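Cucumber stellacyanin (Cucumis sativus, PDB 1JER) probably carries electrons in plants, as a blue copper protein of the phytocyanin family that holds a single copper ion. Local coordinates at residues Ser3-Val8 against Gly35-Asn41. Numbering follows the deposited sequence.
Sequences STVHIV and GDSLQFN
The Phe40 ring receives the methyl CG2 of Val8 over the centre of one face, a CH-pi contact 3.8 Å from the ring centroid, while Trp14 meets the ring edge-to-face. On the imidazole of His6, Thr4 CG2 lies over one face near the rim, and Asp36 OD2 stands at the edge, in plane, accepting a hydrogen bond from NE2 (2.9 Å) that fixes the ring's rotation. The two planes stand 63° apart, and NE2 meets OD2 from above the carboxylate plane. The other oxygen, OD1, takes the N-H of Thr4 at 2.9 Å, nearly straight at 173°, and two waters besides; the backbone N-H of Arg33 also donates to OD2.

Beyond Asp36, hydrogen bonds from N-H to C=O switch between parallel strands: Ser37 N to Thr4 O, His6 N to Ser37 O (2.8 Å), Gln39 N to His6 O and Val8 N to Gln39 O. Gln39 extends alongside Ile7, its CG pointing opposite the backbone N (chi1 176°), and Ile7 CD1 rests 3.7 Å from Gln39 CB.

In this cupredoxin fold, 37-40 lies between the N-terminal edge strand 5-7 and antiparallel 76-79. Leu38 and Phe40, the latter's side chain about 10 Å from copper, pack against strand 101-107, and helix 22-28 touches His6 and Val8.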
loop_
_atom_site.group_PDB
_atom_site.type_symbol
_atom_site.label_atom_id
_atom_site.label_comp_id
_atom_site.label_asym_id
_atom_site.label_seq_id
_atom_site.Cartn_x
_atom_site.Cartn_y
_atom_site.Cartn_z
ATOM N N SER A 3 7.532 -6.026 9.153
ATOM C CA SER A 3 7.925 -6.160 7.779
ATOM C C SER A 3 8.634 -4.880 7.363
ATOM O O SER A 3 8.553 -3.902 8.108
ATOM C CB SER A 3 6.773 -6.472 6.842
ATOM O OG SER A 3 6.277 -7.808 7.099
ATOM N N THR A 4 9.322 -4.900 6.231
ATOM C CA THR A 4 10.085 -3.685 5.869
ATOM C C THR A 4 9.331 -2.923 4.788
ATOM O O THR A 4 8.819 -3.518 3.854
ATOM C CB THR A 4 11.436 -4.181 5.234
ATOM O OG1 THR A 4 12.144 -4.829 6.328
ATOM C CG2 THR A 4 12.324 -3.017 4.861
ATOM N N VAL A 5 9.432 -1.589 4.850
ATOM C CA VAL A 5 8.897 -0.814 3.670
ATOM C C VAL A 5 10.150 -0.338 2.938
ATOM O O VAL A 5 10.985 0.415 3.469
ATOM C CB VAL A 5 8.090 0.392 4.179
ATOM C CG1 VAL A 5 7.585 1.212 2.961
ATOM C CG2 VAL A 5 6.895 -0.086 5.012
ATOM N N HIS A 6 10.384 -0.886 1.751
ATOM C CA HIS A 6 11.661 -0.523 1.075
ATOM C C HIS A 6 11.380 0.751 0.233
ATOM O O HIS A 6 10.330 0.807 -0.399
ATOM C CB HIS A 6 12.016 -1.641 0.103
ATOM C CG HIS A 6 12.152 -2.976 0.763
ATOM N ND1 HIS A 6 13.377 -3.392 1.287
ATOM C CD2 HIS A 6 11.249 -3.978 0.916
ATOM C CE1 HIS A 6 13.200 -4.635 1.766
ATOM N NE2 HIS A 6 11.940 -5.003 1.567
ATOM N N ILE A 7 12.319 1.647 0.219
ATOM C CA ILE A 7 12.134 2.884 -0.588
ATOM C C ILE A 7 12.868 2.669 -1.920
ATOM O O ILE A 7 14.060 2.528 -1.956
ATOM C CB ILE A 7 12.787 4.079 0.145
ATOM C CG1 ILE A 7 12.145 4.310 1.544
ATOM C CG2 ILE A 7 12.515 5.349 -0.707
ATOM C CD1 ILE A 7 10.636 4.516 1.435
ATOM N N VAL A 8 12.070 2.525 -2.984
ATOM C CA VAL A 8 12.648 2.181 -4.282
ATOM C C VAL A 8 13.664 3.243 -4.681
ATOM O O VAL A 8 13.349 4.432 -4.703
ATOM C CB VAL A 8 11.539 2.075 -5.335
ATOM C CG1 VAL A 8 12.150 1.885 -6.723
ATOM C CG2 VAL A 8 10.600 0.917 -5.031
ATOM N N GLY A 35 4.941 -9.720 2.613
ATOM C CA GLY A 35 4.612 -8.854 3.765
ATOM C C GLY A 35 5.304 -7.514 3.670
ATOM O O GLY A 35 4.866 -6.503 4.217
ATOM N N ASP A 36 6.458 -7.472 2.979
ATOM C CA ASP A 36 7.147 -6.141 2.903
ATOM C C ASP A 36 6.340 -5.318 1.855
ATOM O O ASP A 36 5.542 -5.830 1.128
ATOM C CB ASP A 36 8.524 -6.403 2.188
ATOM C CG ASP A 36 9.531 -6.980 3.150
ATOM O OD1 ASP A 36 9.206 -7.152 4.341
ATOM O OD2 ASP A 36 10.668 -7.293 2.716
ATOM N N SER A 37 6.721 -4.016 1.830
ATOM C CA SER A 37 6.054 -3.169 0.805
ATOM C C SER A 37 7.174 -2.391 0.071
ATOM O O SER A 37 8.284 -2.285 0.555
ATOM C CB SER A 37 5.210 -2.103 1.600
ATOM O OG SER A 37 4.096 -2.763 2.209
ATOM N N LEU A 38 6.783 -1.855 -1.087
ATOM C CA LEU A 38 7.751 -1.073 -1.901
ATOM C C LEU A 38 7.083 0.358 -1.995
ATOM O O LEU A 38 5.931 0.394 -2.360
ATOM C CB LEU A 38 7.676 -1.585 -3.349
ATOM C CG LEU A 38 8.387 -2.866 -3.692
ATOM C CD1 LEU A 38 8.397 -3.084 -5.201
ATOM C CD2 LEU A 38 9.816 -2.855 -3.125
ATOM N N GLN A 39 7.869 1.336 -1.624
ATOM C CA GLN A 39 7.352 2.717 -1.715
ATOM C C GLN A 39 8.035 3.425 -2.909
ATOM O O GLN A 39 9.269 3.523 -2.892
ATOM C CB GLN A 39 7.670 3.491 -0.441
ATOM C CG GLN A 39 7.234 4.961 -0.570
ATOM C CD GLN A 39 7.116 5.630 0.775
ATOM O OE1 GLN A 39 6.888 4.953 1.786
ATOM N NE2 GLN A 39 7.260 6.947 0.794
ATOM N N PHE A 40 7.231 3.914 -3.833
ATOM C CA PHE A 40 7.809 4.643 -5.016
ATOM C C PHE A 40 7.460 6.156 -4.792
ATOM O O PHE A 40 6.287 6.449 -4.663
ATOM C CB PHE A 40 6.967 4.204 -6.238
ATOM C CG PHE A 40 7.275 2.769 -6.678
ATOM C CD1 PHE A 40 6.588 1.716 -6.060
ATOM C CD2 PHE A 40 8.160 2.492 -7.680
ATOM C CE1 PHE A 40 6.808 0.407 -6.516
ATOM C CE2 PHE A 40 8.410 1.186 -8.115
ATOM C CZ PHE A 40 7.734 0.144 -7.480
ATOM N N ASN A 41 8.497 6.960 -4.701
ATOM C CA ASN A 41 8.328 8.410 -4.464
ATOM C C ASN A 41 8.756 9.141 -5.766
ATOM O O ASN A 41 9.831 8.898 -6.308
ATOM C CB ASN A 41 9.360 8.857 -3.388
ATOM C CG ASN A 41 8.984 8.310 -2.007
ATOM O OD1 ASN A 41 7.856 8.188 -1.637
ATOM N ND2 ASN A 41 10.068 8.034 -1.239
HETATM O O HOH W 1 7.795 -9.499 5.678
HETATM O O HOH W 2 11.314 -8.068 6.040
HETATM O O HOH W 3 10.961 5.677 -4.121
#